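Side-chain contacts in endoglucanase (Humicola insolens, PDB 1DYS), which hydrolyses internal beta-1,4-glucosidic linkages of cellulose as a family 6 glycoside hydrolase, contributing to the recycling of plant biomass: residues R91-G96 / I141-T146; A133-P138 / G215-V220; P158-I163 / A197-T202; I53-L58 / S99-L104; S221-Y226 / E314-C319. All coordinates share one frame; numbering follows the deposited sequence.

Contact 1: R91-G96 / I141-T146; sequences RDCSAG and IGNMVT
The active-site loop that carries Asp92, probably a proton donor in catalysis, is tied to helix 140-146 where Cys93 and Ser94 meet the amide of Asn143. The amide oxygen does most of the holding. OD1 of Asn143 accepts from N of Ser94 at 3.0 Å and, in one of the serine's two conformers, from its OG at 2.8 Å. The two donors come from opposite faces of the amide: the backbone N-H stands above the plane, 38° out of it, and the hydroxyl is tilted by 23°. Ser94 OG sits beside its own backbone N (chi1 -70°), which lets both groups converge on one acceptor. Next to them SG of Cys93, joined in a disulfide to Cys152, rests 3.8 Å from CB of Asn143. The amide nitrogen works in the other direction. ND2 of Asn143 donates to the carbonyl of Asp139 and, at 3.0 Å, to a water that in turn donates to OD1 of Asp92 at 2.7 Å; the other carboxylate oxygen is held by Ser99 and Tyr86. With a leucine in place of Asn143, the N-H of Ser94 would probably be left without its acceptor and the water beside Asp92 without one of its anchors. Loop 91-96 follows strand 79-85 and helix 140-146 follows strand 132-136, on the catalytic face of the family 6 distorted alpha/beta barrel.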
# COMPACT_ATOMS: atom_id res chain seq x y z
N ARG A 91 6.87 -5.36 -9.44
CA ARG A 91 5.48 -5.74 -9.70
C ARG A 91 4.72 -4.69 -10.49
O ARG A 91 4.92 -3.49 -10.29
CB ARG A 91 4.79 -5.88 -8.32
CG ARG A 91 3.62 -6.86 -8.33
CD ARG A 91 3.20 -7.23 -6.91
NE ARG A 91 2.54 -6.09 -6.23
CZ ARG A 91 2.06 -6.24 -4.99
NH1 ARG A 91 2.11 -7.36 -4.27
NH2 ARG A 91 1.50 -5.14 -4.44
N ASP A 92 3.92 -5.15 -11.49
CA ASP A 92 3.17 -4.23 -12.34
C ASP A 92 4.08 -3.16 -12.94
O ASP A 92 3.85 -1.96 -12.85
CB ASP A 92 2.04 -3.55 -11.56
CG ASP A 92 1.04 -4.56 -11.04
OD1 ASP A 92 0.36 -5.14 -11.92
OD2 ASP A 92 0.88 -4.82 -9.83
N CYS A 93 5.08 -3.66 -13.70
CA CYS A 93 6.15 -2.73 -14.12
C CYS A 93 5.68 -1.60 -14.99
O CYS A 93 6.28 -0.51 -15.09
CB CYS A 93 7.30 -3.52 -14.77
SG CYS A 93 6.88 -4.29 -16.34
N SER A 94 4.57 -1.75 -15.74
CA SER A 94 4.11 -0.71 -16.65
C SER A 94 3.76 0.59 -15.96
O SER A 94 3.84 1.62 -16.65
CB SER A 94 2.94 -1.18 -17.52
OG SER A 94 3.40 -2.15 -18.47
N ALA A 95 3.56 0.62 -14.64
CA ALA A 95 3.30 1.85 -13.93
C ALA A 95 4.61 2.55 -13.55
O ALA A 95 4.57 3.71 -13.15
CB ALA A 95 2.44 1.53 -12.73
N GLY A 96 5.75 1.89 -13.76
CA GLY A 96 7.03 2.57 -13.58
C GLY A 96 7.79 2.37 -12.30
O GLY A 96 8.95 2.79 -12.18
N ILE A 141 2.64 -11.61 -16.87
CA ILE A 141 2.84 -11.88 -18.33
C ILE A 141 2.33 -10.79 -19.21
O ILE A 141 2.95 -10.43 -20.24
CB ILE A 141 2.23 -13.25 -18.60
CG1 ILE A 141 3.13 -14.30 -17.93
CG2 ILE A 141 2.14 -13.54 -20.11
CD1 ILE A 141 2.56 -15.69 -18.03
N GLY A 142 1.23 -10.12 -18.86
CA GLY A 142 0.72 -8.98 -19.63
C GLY A 142 1.81 -7.91 -19.72
O GLY A 142 2.13 -7.43 -20.80
N ASN A 143 2.39 -7.55 -18.59
CA ASN A 143 3.44 -6.53 -18.52
C ASN A 143 4.68 -6.97 -19.30
O ASN A 143 5.37 -6.11 -19.87
CB ASN A 143 3.70 -6.25 -17.05
CG ASN A 143 2.76 -5.29 -16.37
OD1 ASN A 143 2.90 -4.09 -16.57
ND2 ASN A 143 1.85 -5.84 -15.57
N MET A 144 4.97 -8.26 -19.36
CA MET A 144 6.09 -8.78 -20.13
C MET A 144 5.86 -8.72 -21.64
O MET A 144 6.80 -8.33 -22.35
CB MET A 144 6.38 -10.24 -19.77
CG MET A 144 7.59 -10.50 -18.90
SD MET A 144 7.34 -12.09 -18.10
CE MET A 144 6.73 -11.58 -16.50
N VAL A 145 4.67 -9.05 -22.12
CA VAL A 145 4.34 -9.00 -23.54
C VAL A 145 4.21 -7.61 -24.13
O VAL A 145 4.57 -7.34 -25.29
CB VAL A 145 2.99 -9.71 -23.82
CG1 VAL A 145 2.41 -9.38 -25.20
CG2 VAL A 145 3.12 -11.21 -23.67
N THR A 146 3.53 -6.71 -23.45
CA THR A 146 3.26 -5.38 -24.00
C THR A 146 4.07 -4.30 -23.33
O THR A 146 3.98 -3.12 -23.70
CB THR A 146 1.74 -5.12 -23.89
OG1 THR A 146 1.41 -5.14 -22.49
CG2 THR A 146 0.93 -6.19 -24.60
O HOH W 1 -0.21 -4.05 -14.35
O HOH W 2 1.97 -2.53 -20.97

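Contact 2: A133-P138 / G215-V220; sequences AVILEP and GFSSNV
Ile135, on strand 132-136, is the residue of the first segment that reaches strand 215-218, and both its branches lie against Ser217. The methyl CG2 of Ile135 comes to 3.3 Å from OG of Ser217, a close van der Waals approach of carbon to oxygen, while CD1 lies over the serine CB at 3.6 Å. CG1 of the isoleucine is placed beside the backbone N (chi1 -73°) and the chain then runs extended, which carries CD1 past the serine to meet CG2 of Val220 at 4.1 Å. The hydroxyl of Ser217 finds its polar partner beyond this pair, in OD1 of Asp180; the oxygen packed on the isoleucine is therefore satisfied although it is buried. Strands 132-136 and 215-218 do not pair directly: strand 175-180 runs parallel between them in the sheet, so the two side chains meet across the concave interior of the distorted alpha/beta barrel of family 6, where Phe50 and Ile264 also lie against Ile135. The strand ends at Leu136, and at Glu137 the side chain turns away from strand 215-218, its carboxylate hydrogen-bonded by Tyr112 and the backbone N of Asn87. Pro138 points its CB toward the second segment, though CG stays 4.7 Å from CG1 of Val220. The side chain of Val220 lies about 4 Å, at the nearest atoms, from that of Trp52, a probable substrate-binding residue.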
# COMPACT_ATOMS: atom_id res chain seq x y z
N ALA A 133 -5.16 -24.36 -5.17
CA ALA A 133 -5.09 -23.77 -6.48
C ALA A 133 -4.36 -22.42 -6.32
O ALA A 133 -4.84 -21.58 -5.57
CB ALA A 133 -6.43 -23.42 -7.12
N VAL A 134 -3.19 -22.34 -6.94
CA VAL A 134 -2.39 -21.12 -6.74
C VAL A 134 -2.33 -20.38 -8.04
O VAL A 134 -1.86 -20.83 -9.07
CB VAL A 134 -0.96 -21.46 -6.25
CG1 VAL A 134 -0.13 -20.18 -6.14
CG2 VAL A 134 -1.00 -22.22 -4.95
N ILE A 135 -2.76 -19.11 -8.02
CA ILE A 135 -2.68 -18.21 -9.13
C ILE A 135 -1.33 -17.51 -9.00
O ILE A 135 -1.01 -16.93 -7.97
CB ILE A 135 -3.84 -17.22 -9.18
CG1 ILE A 135 -5.07 -18.02 -9.63
CG2 ILE A 135 -3.49 -16.05 -10.09
CD1 ILE A 135 -6.33 -17.15 -9.77
N LEU A 136 -0.58 -17.63 -10.10
CA LEU A 136 0.74 -17.05 -10.06
C LEU A 136 0.80 -15.70 -10.76
O LEU A 136 0.69 -15.51 -11.96
CB LEU A 136 1.78 -17.93 -10.74
CG LEU A 136 1.89 -19.35 -10.20
CD1 LEU A 136 2.56 -20.21 -11.26
CD2 LEU A 136 2.63 -19.34 -8.87
N GLU A 137 1.16 -14.71 -9.95
CA GLU A 137 1.48 -13.35 -10.31
C GLU A 137 0.64 -12.67 -11.36
O GLU A 137 0.95 -12.46 -12.56
CB GLU A 137 2.97 -13.32 -10.77
CG GLU A 137 3.97 -13.70 -9.68
CD GLU A 137 4.06 -12.66 -8.53
OE1 GLU A 137 3.54 -11.55 -8.70
OE2 GLU A 137 4.73 -12.99 -7.55
N PRO A 138 -0.54 -12.25 -10.96
CA PRO A 138 -1.50 -11.51 -11.76
C PRO A 138 -0.81 -10.39 -12.54
O PRO A 138 0.02 -9.61 -12.10
CB PRO A 138 -2.53 -10.95 -10.78
CG PRO A 138 -2.47 -12.00 -9.69
CD PRO A 138 -1.01 -12.42 -9.56
N GLY A 215 -2.34 -24.84 -15.88
CA GLY A 215 -2.83 -23.93 -16.85
C GLY A 215 -2.77 -22.48 -16.35
O GLY A 215 -1.70 -22.08 -15.91
N PHE A 216 -3.83 -21.74 -16.65
CA PHE A 216 -3.78 -20.28 -16.56
C PHE A 216 -4.94 -19.65 -15.80
O PHE A 216 -5.97 -20.32 -15.71
CB PHE A 216 -3.79 -19.66 -18.00
CG PHE A 216 -2.78 -20.39 -18.88
CD1 PHE A 216 -1.43 -20.14 -18.71
CD2 PHE A 216 -3.20 -21.38 -19.76
CE1 PHE A 216 -0.47 -20.84 -19.43
CE2 PHE A 216 -2.24 -22.06 -20.49
CZ PHE A 216 -0.90 -21.81 -20.33
N SER A 217 -4.80 -18.38 -15.41
CA SER A 217 -5.97 -17.70 -14.84
C SER A 217 -6.21 -16.45 -15.68
O SER A 217 -5.27 -15.95 -16.30
CB SER A 217 -5.77 -17.34 -13.36
OG SER A 217 -4.58 -16.54 -13.15
N SER A 218 -7.46 -15.96 -15.69
CA SER A 218 -7.75 -14.73 -16.44
C SER A 218 -8.91 -14.00 -15.80
O SER A 218 -9.67 -14.55 -15.00
CB SER A 218 -8.03 -15.06 -17.90
OG SER A 218 -9.31 -15.68 -18.01
N ASN A 219 -8.99 -12.71 -16.16
CA ASN A 219 -10.02 -11.80 -15.67
C ASN A 219 -9.84 -11.48 -14.18
O ASN A 219 -10.82 -10.94 -13.59
CB ASN A 219 -11.44 -12.34 -15.91
CG ASN A 219 -12.48 -11.25 -16.15
OD1 ASN A 219 -12.14 -10.33 -16.90
ND2 ASN A 219 -13.66 -11.42 -15.54
N VAL A 220 -8.71 -11.83 -13.57
CA VAL A 220 -8.54 -11.55 -12.14
C VAL A 220 -8.53 -10.04 -11.95
O VAL A 220 -7.83 -9.26 -12.58
CB VAL A 220 -7.25 -12.17 -11.58
CG1 VAL A 220 -7.11 -11.72 -10.12
CG2 VAL A 220 -7.32 -13.68 -11.75

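Contact 3: P158-I163 / A197-T202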
# COMPACT_ATOMS: atom_id res chain seq x y z
N PRO A 158 14.97 -10.84 -15.03
CA PRO A 158 14.83 -11.25 -13.65
C PRO A 158 13.38 -11.64 -13.34
O PRO A 158 13.13 -12.58 -12.55
CB PRO A 158 15.27 -10.03 -12.81
CG PRO A 158 16.20 -9.32 -13.79
CD PRO A 158 15.53 -9.49 -15.15
N GLN A 159 12.41 -10.99 -13.96
CA GLN A 159 11.02 -11.38 -13.61
C GLN A 159 10.70 -12.76 -14.15
O GLN A 159 10.02 -13.57 -13.49
CB GLN A 159 10.00 -10.33 -14.03
CG GLN A 159 10.01 -9.06 -13.19
CD GLN A 159 8.93 -8.10 -13.69
OE1 GLN A 159 8.51 -8.15 -14.83
NE2 GLN A 159 8.48 -7.22 -12.81
N GLN A 160 11.23 -13.11 -15.32
CA GLN A 160 11.02 -14.45 -15.86
C GLN A 160 11.67 -15.49 -14.96
O GLN A 160 11.12 -16.54 -14.65
CB GLN A 160 11.54 -14.60 -17.28
CG GLN A 160 10.80 -13.76 -18.33
CD GLN A 160 11.45 -13.91 -19.69
OE1 GLN A 160 12.57 -14.42 -19.81
NE2 GLN A 160 10.82 -13.46 -20.76
N GLU A 161 12.89 -15.17 -14.47
CA GLU A 161 13.57 -16.04 -13.54
C GLU A 161 12.79 -16.16 -12.23
O GLU A 161 12.69 -17.25 -11.67
CB GLU A 161 14.99 -15.52 -13.26
CG GLU A 161 15.71 -16.36 -12.20
CD GLU A 161 17.16 -15.98 -12.01
OE1 GLU A 161 17.71 -15.28 -12.89
OE2 GLU A 161 17.78 -16.39 -11.00
N ALA A 162 12.21 -15.05 -11.76
CA ALA A 162 11.42 -15.11 -10.53
C ALA A 162 10.21 -16.05 -10.65
O ALA A 162 9.95 -16.84 -9.75
CB ALA A 162 10.88 -13.75 -10.11
N ILE A 163 9.48 -15.90 -11.75
CA ILE A 163 8.27 -16.73 -11.91
C ILE A 163 8.64 -18.20 -12.11
O ILE A 163 8.07 -19.15 -11.53
CB ILE A 163 7.42 -16.19 -13.07
CG1 ILE A 163 6.93 -14.76 -12.81
CG2 ILE A 163 6.22 -17.13 -13.21
CD1 ILE A 163 6.07 -14.18 -13.93
N ALA A 197 1.71 -16.91 -25.65
CA ALA A 197 2.17 -18.29 -25.54
C ALA A 197 3.67 -18.43 -25.50
O ALA A 197 4.19 -19.32 -24.83
CB ALA A 197 1.61 -19.11 -26.71
N GLN A 198 4.38 -17.55 -26.20
CA GLN A 198 5.84 -17.56 -26.24
C GLN A 198 6.39 -17.23 -24.86
O GLN A 198 7.35 -17.83 -24.38
CB GLN A 198 6.36 -16.56 -27.29
CG GLN A 198 7.90 -16.56 -27.37
CD GLN A 198 8.32 -17.98 -27.79
OE1 GLN A 198 7.89 -18.39 -28.87
NE2 GLN A 198 9.07 -18.70 -26.98
N GLU A 199 5.75 -16.23 -24.23
CA GLU A 199 6.16 -15.86 -22.86
C GLU A 199 6.01 -17.01 -21.90
O GLU A 199 6.91 -17.26 -21.08
CB GLU A 199 5.36 -14.64 -22.40
CG GLU A 199 6.11 -13.65 -21.54
CD GLU A 199 7.57 -13.45 -21.86
OE1 GLU A 199 8.00 -13.42 -23.03
OE2 GLU A 199 8.33 -13.30 -20.86
N VAL A 200 4.88 -17.73 -21.94
CA VAL A 200 4.68 -18.90 -21.10
C VAL A 200 5.72 -19.97 -21.44
O VAL A 200 6.25 -20.60 -20.53
CB VAL A 200 3.24 -19.40 -21.31
CG1 VAL A 200 3.01 -20.73 -20.64
CG2 VAL A 200 2.24 -18.35 -20.81
N ALA A 201 5.97 -20.19 -22.75
CA ALA A 201 6.97 -21.22 -23.06
C ALA A 201 8.33 -20.84 -22.45
O ALA A 201 8.98 -21.72 -21.90
CB ALA A 201 7.09 -21.53 -24.54
N THR A 202 8.77 -19.61 -22.60
CA THR A 202 10.05 -19.16 -22.05
C THR A 202 10.10 -19.32 -20.55
O THR A 202 11.11 -19.78 -20.02
CB THR A 202 10.30 -17.70 -22.45
OG1 THR A 202 10.39 -17.64 -23.87
CG2 THR A 202 11.56 -17.14 -21.80
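Gln160 of helix 150-169 meets Glu199 and Thr202 of helix 190-207, each through a different kind of contact. The polar one joins NE2 of Gln160 to OE2 of Glu199, modelled as a hydrogen bond of 2.5 Å; that is very short for an amide and a carboxylate, and the exact length is doubtful. The side chains cross at about a right angle, with their flat groups 35° apart. Gln160 reaches out as an extended chain, whereas Glu199 bends at its second torsion (chi2 35°) to bring the carboxylate round. The same OE2 also forms a salt bridge with Arg156, one turn earlier on the glutamine's helix.

The other is a van der Waals contact of a methyl with the amide oxygen: CG2 of Thr202 comes to 3.5 Å from OE1 of Gln160. The threonine hydroxyl is turned back instead to its own helix, OG1 of Thr202 bonding to the carbonyl O of Gln198 at 3.1 Å. Met144, from helix 140-146, packs against both Gln160 and Glu199.

Were Gln160 a leucine, OE2 of Glu199 would probably be left with Arg156 alone of the two donors described here. These helices flank strand 175-180 on the outside of the barrel, in successive beta-alpha units. Because Arg156 pairs with Glu199, the carboxylate is likely to stay ionised, joining the two helices by charge as well as by the amide.

Contact 4: I53-L58 / S99-L104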
# COMPACT_ATOMS: atom_id res chain seq x y z
N ILE A 53 -2.03 -13.23 -1.18
CA ILE A 53 -0.79 -13.23 -0.36
C ILE A 53 0.13 -12.19 -0.97
O ILE A 53 1.10 -12.52 -1.69
CB ILE A 53 -0.15 -14.62 -0.32
CG1 ILE A 53 -1.10 -15.76 0.05
CG2 ILE A 53 0.97 -14.57 0.76
CD1 ILE A 53 -2.06 -15.56 1.19
N SER A 54 -0.29 -10.94 -0.82
CA SER A 54 0.26 -9.81 -1.58
C SER A 54 1.56 -9.24 -1.04
O SER A 54 2.04 -8.24 -1.58
CB SER A 54 -0.81 -8.72 -1.72
OG SER A 54 -2.02 -9.28 -2.27
N ASN A 55 2.08 -9.78 0.03
CA ASN A 55 3.36 -9.35 0.60
C ASN A 55 3.78 -10.34 1.68
O ASN A 55 3.06 -11.30 1.99
CB ASN A 55 3.32 -7.92 1.13
CG ASN A 55 2.18 -7.77 2.11
OD1 ASN A 55 2.10 -8.42 3.14
ND2 ASN A 55 1.22 -6.92 1.70
N ILE A 56 4.99 -10.17 2.19
CA ILE A 56 5.61 -11.11 3.13
C ILE A 56 4.82 -11.15 4.43
O ILE A 56 4.62 -12.25 4.97
CB ILE A 56 7.09 -10.75 3.37
CG1 ILE A 56 7.92 -11.20 2.15
CG2 ILE A 56 7.65 -11.40 4.63
CD1 ILE A 56 9.21 -10.35 2.04
N PHE A 57 4.34 -10.02 4.90
CA PHE A 57 3.48 -9.98 6.09
C PHE A 57 2.28 -10.94 5.91
O PHE A 57 1.89 -11.60 6.87
CB PHE A 57 3.00 -8.55 6.30
CG PHE A 57 2.04 -8.34 7.44
CD1 PHE A 57 2.53 -8.17 8.72
CD2 PHE A 57 0.67 -8.36 7.25
CE1 PHE A 57 1.67 -7.97 9.78
CE2 PHE A 57 -0.20 -8.14 8.28
CZ PHE A 57 0.31 -7.98 9.56
N LEU A 58 1.64 -10.91 4.77
CA LEU A 58 0.49 -11.73 4.48
C LEU A 58 0.81 -13.20 4.27
O LEU A 58 -0.19 -13.93 4.12
CB LEU A 58 -0.40 -11.20 3.36
CG LEU A 58 -0.95 -9.80 3.61
CD1 LEU A 58 -1.58 -9.20 2.35
CD2 LEU A 58 -1.99 -9.84 4.73
N SER A 99 4.65 -2.11 -7.62
CA SER A 99 3.44 -1.82 -6.86
C SER A 99 3.51 -2.58 -5.52
O SER A 99 2.57 -2.38 -4.74
CB SER A 99 2.20 -2.32 -7.62
OG SER A 99 2.29 -3.69 -7.89
N GLY A 100 4.53 -3.39 -5.31
CA GLY A 100 4.70 -4.17 -4.07
C GLY A 100 5.99 -3.73 -3.36
O GLY A 100 6.72 -2.79 -3.71
N GLU A 101 6.33 -4.50 -2.33
CA GLU A 101 7.46 -4.18 -1.47
C GLU A 101 8.81 -4.55 -2.04
O GLU A 101 9.82 -4.01 -1.52
CB GLU A 101 7.25 -4.85 -0.09
CG GLU A 101 7.39 -6.38 -0.24
CD GLU A 101 6.75 -7.08 0.94
OE1 GLU A 101 6.30 -6.44 1.92
OE2 GLU A 101 6.70 -8.33 0.86
N LEU A 102 8.88 -5.36 -3.10
CA LEU A 102 10.15 -5.82 -3.66
C LEU A 102 10.49 -5.07 -4.94
O LEU A 102 9.67 -4.85 -5.80
CB LEU A 102 10.13 -7.32 -3.95
CG LEU A 102 9.79 -8.21 -2.75
CD1 LEU A 102 9.88 -9.67 -3.16
CD2 LEU A 102 10.73 -7.97 -1.58
N LYS A 103 11.74 -4.65 -4.97
CA LYS A 103 12.29 -3.91 -6.12
C LYS A 103 13.56 -4.61 -6.59
O LYS A 103 14.38 -5.01 -5.75
CB LYS A 103 12.60 -2.47 -5.70
CG LYS A 103 11.36 -1.72 -5.18
CD LYS A 103 11.62 -0.25 -4.96
CE LYS A 103 10.29 0.53 -4.92
NZ LYS A 103 10.63 1.98 -4.76
N LEU A 104 13.74 -4.72 -7.90
CA LEU A 104 14.93 -5.43 -8.39
C LEU A 104 16.20 -4.74 -7.95
O LEU A 104 17.13 -5.45 -7.55
CB LEU A 104 14.88 -5.64 -9.90
CG LEU A 104 13.81 -6.64 -10.38
CD1 LEU A 104 13.72 -6.53 -11.89
CD2 LEU A 104 14.18 -8.05 -9.93
O HOH W 3 4.31 -6.31 -1.73
O HOH W 4 5.54 -7.57 4.33
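Two irregular loops approach each other with the CA atoms of Asn55 and Glu101 6.9 Å apart, and the backbone N-H of Ile56 is directed at the glutamate side chain. OE2 of Glu101 accepts that N of Ile56 at 2.8 Å, a bond bent only to 156° and met on the syn side of the carboxylate, 16° out of its plane. CG of the glutamate lies between its backbone N and carbonyl carbon (chi1 70°), and the chain beyond is extended, which sends the carboxylate straight across to the other loop. There it lies against CB of Asn55, which is 3.4 Å from OE1 of Glu101, while OE2 also touches CG1 of Ile56. Asn87 gives OE2 a second donor. The other carboxylate oxygen works through water: one molecule donates to OE1 of Glu101 at 2.8 Å and accepts from N of Phe57. A second water links the carbonyl O of Ser54, a probable substrate-binding residue, to N of Glu101. The amide of Asn55 leads away from Glu101, back to its own loop, OD1 accepting from N of Leu58 at 3.0 Å in an Asx motif that shapes the turn. Phe57 of the second subunit packs over Ile56, Glu101 and Leu102. The first loop runs from strand 51-53 to helix 60-74 and the second from strand 79-85 to helix 108-126, whose residues Glu115 and Tyr112 touch Ile56 and Leu102.

Contact 5: S221-Y226 / E314-C319; sequences SNYNPY and ESDGQC
OD2 of Asp316 is gripped by the backbone N of Asn284 and by a salt bridge from Arg269, and it lies 2.7 Å from OH of Tyr223. The tyrosine and the aspartate come from opposite directions: OD2 stands at the edge of the ring, near its plane, and the carboxylate is turned 86° against the ring. The hydroxyl of Tyr223 also has a polar partner in Val285. With CG of Asp316 beside its backbone N (chi1 -65°), OD2 is brought to the tyrosine hydroxyl, and the second oxygen, OD1, makes a salt bridge with Lys310, a probable substrate-binding residue. Arg269 and Lys310 thus pair with different oxygens of one carboxylate. Both segments are loops that follow strands of the family 6 barrel, 215-218 and 303-307, and each carries a residue likely to bind substrate, Asn222 and Glu314. Asn222 keeps its side chain close to the backbone, OD1 accepting from N of Tyr223 at 2.8 Å, with Arg276 as a further donor to the same oxygen. Beside Asp316 an ST turn sets the chain: OG of Ser315 accepts from N of Gly317 at 3.0 Å. A side chain on Gly317 would be crowded by SG of Cys319, which is tied by a disulfide to Cys283. Between Gly317 and Cys319, Gln318, the centre of an inverse gamma turn, hydrogen-bonds through its backbone N to Gln318 of the second subunit.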
# COMPACT_ATOMS: atom_id res chain seq x y z
N SER A 221 -9.42 -9.57 -11.09
CA SER A 221 -9.68 -8.18 -10.80
C SER A 221 -10.33 -7.44 -11.95
O SER A 221 -10.46 -6.23 -11.78
CB SER A 221 -8.44 -7.39 -10.37
OG SER A 221 -7.71 -8.17 -9.41
N ASN A 222 -10.73 -8.13 -13.01
CA ASN A 222 -11.33 -7.46 -14.15
C ASN A 222 -12.83 -7.75 -14.08
O ASN A 222 -13.36 -8.13 -13.05
CB ASN A 222 -10.69 -7.75 -15.50
CG ASN A 222 -10.65 -6.53 -16.37
OD1 ASN A 222 -11.69 -6.15 -16.92
ND2 ASN A 222 -9.49 -5.87 -16.52
N TYR A 223 -13.50 -7.32 -15.14
CA TYR A 223 -14.95 -7.29 -15.19
C TYR A 223 -15.53 -7.91 -16.45
O TYR A 223 -16.75 -7.74 -16.68
CB TYR A 223 -15.34 -5.80 -15.15
CG TYR A 223 -14.73 -4.96 -14.06
CD1 TYR A 223 -13.48 -4.33 -14.24
CD2 TYR A 223 -15.38 -4.81 -12.84
CE1 TYR A 223 -12.93 -3.59 -13.21
CE2 TYR A 223 -14.83 -4.04 -11.82
CZ TYR A 223 -13.61 -3.45 -12.03
OH TYR A 223 -13.06 -2.64 -11.05
N ASN A 224 -14.70 -8.57 -17.26
CA ASN A 224 -15.21 -9.16 -18.50
C ASN A 224 -16.17 -10.31 -18.19
O ASN A 224 -16.09 -10.96 -17.16
CB ASN A 224 -14.05 -9.70 -19.31
CG ASN A 224 -12.99 -8.72 -19.74
OD1 ASN A 224 -13.30 -7.53 -19.80
ND2 ASN A 224 -11.79 -9.19 -20.07
N PRO A 225 -17.19 -10.45 -19.03
CA PRO A 225 -18.15 -11.53 -18.86
C PRO A 225 -17.52 -12.82 -19.32
O PRO A 225 -16.66 -12.82 -20.20
CB PRO A 225 -19.32 -11.14 -19.81
CG PRO A 225 -18.57 -10.37 -20.86
CD PRO A 225 -17.33 -9.70 -20.26
N TYR A 226 -17.91 -13.91 -18.67
CA TYR A 226 -17.46 -15.24 -19.03
C TYR A 226 -17.99 -15.58 -20.43
O TYR A 226 -17.24 -15.82 -21.35
CB TYR A 226 -17.92 -16.29 -18.02
CG TYR A 226 -17.55 -17.69 -18.45
CD1 TYR A 226 -16.23 -18.10 -18.52
CD2 TYR A 226 -18.52 -18.62 -18.79
CE1 TYR A 226 -15.85 -19.36 -18.92
CE2 TYR A 226 -18.16 -19.89 -19.19
CZ TYR A 226 -16.85 -20.27 -19.26
OH TYR A 226 -16.48 -21.52 -19.67
N GLU A 314 -13.41 -4.78 -2.02
CA GLU A 314 -12.09 -4.18 -1.71
C GLU A 314 -11.73 -3.22 -2.84
O GLU A 314 -11.76 -3.63 -3.99
CB GLU A 314 -11.03 -5.31 -1.69
CG GLU A 314 -11.12 -6.11 -0.41
CD GLU A 314 -10.08 -7.17 -0.15
OE1 GLU A 314 -9.13 -7.28 -0.95
OE2 GLU A 314 -10.20 -7.93 0.85
N SER A 315 -11.45 -1.95 -2.57
CA SER A 315 -11.19 -1.00 -3.62
C SER A 315 -9.98 -1.36 -4.47
O SER A 315 -8.99 -1.91 -4.00
CB SER A 315 -11.01 0.38 -2.99
OG SER A 315 -10.78 1.41 -3.93
N ASP A 316 -10.08 -0.95 -5.73
CA ASP A 316 -8.97 -1.05 -6.65
C ASP A 316 -7.98 0.12 -6.48
O ASP A 316 -6.88 0.04 -7.01
CB ASP A 316 -9.47 -1.06 -8.09
CG ASP A 316 -10.30 -2.30 -8.39
OD1 ASP A 316 -9.90 -3.37 -7.93
OD2 ASP A 316 -11.33 -2.08 -9.08
N GLY A 317 -8.49 1.21 -5.88
CA GLY A 317 -7.68 2.44 -5.73
C GLY A 317 -8.65 3.61 -5.55
O GLY A 317 -9.87 3.42 -5.68
N GLN A 318 -8.16 4.82 -5.33
CA GLN A 318 -9.00 5.99 -5.11
C GLN A 318 -9.38 6.59 -6.47
O GLN A 318 -8.85 7.62 -6.89
CB GLN A 318 -8.28 7.02 -4.25
CG GLN A 318 -7.72 6.48 -2.97
CD GLN A 318 -6.97 7.53 -2.15
OE1 GLN A 318 -5.75 7.42 -2.15
NE2 GLN A 318 -7.82 8.38 -1.60
N CYS A 319 -10.27 5.87 -7.15
CA CYS A 319 -10.61 6.20 -8.52
C CYS A 319 -11.90 5.47 -8.88
O CYS A 319 -12.41 4.68 -8.08
CB CYS A 319 -9.46 5.76 -9.43
SG CYS A 319 -8.52 4.25 -9.15

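Contacts 1 and 4 are built on the same long loop and meet directly: OD2 of Asp92 lies 2.6 Å from OG of Ser99, and NH1 of Arg91, next to the probable proton donor, reaches the carbonyl O of Ser54 at 2.8 Å, in a turn that probably binds substrate. Contact 3 stands behind contact 1 on the outer helices, where Met144 of contact 1 packs on its Glu199, Gln160 and Ile163. Contact 2 lies deepest, about 5 Å from the centre of the chain; its second segment leads straight into the first segment of contact 5, where OD1 of Asn219 lies 3.1 Å from N of Asn224. Contacts 3 and 5, about 25 Å apart at their centres, mark the extremes.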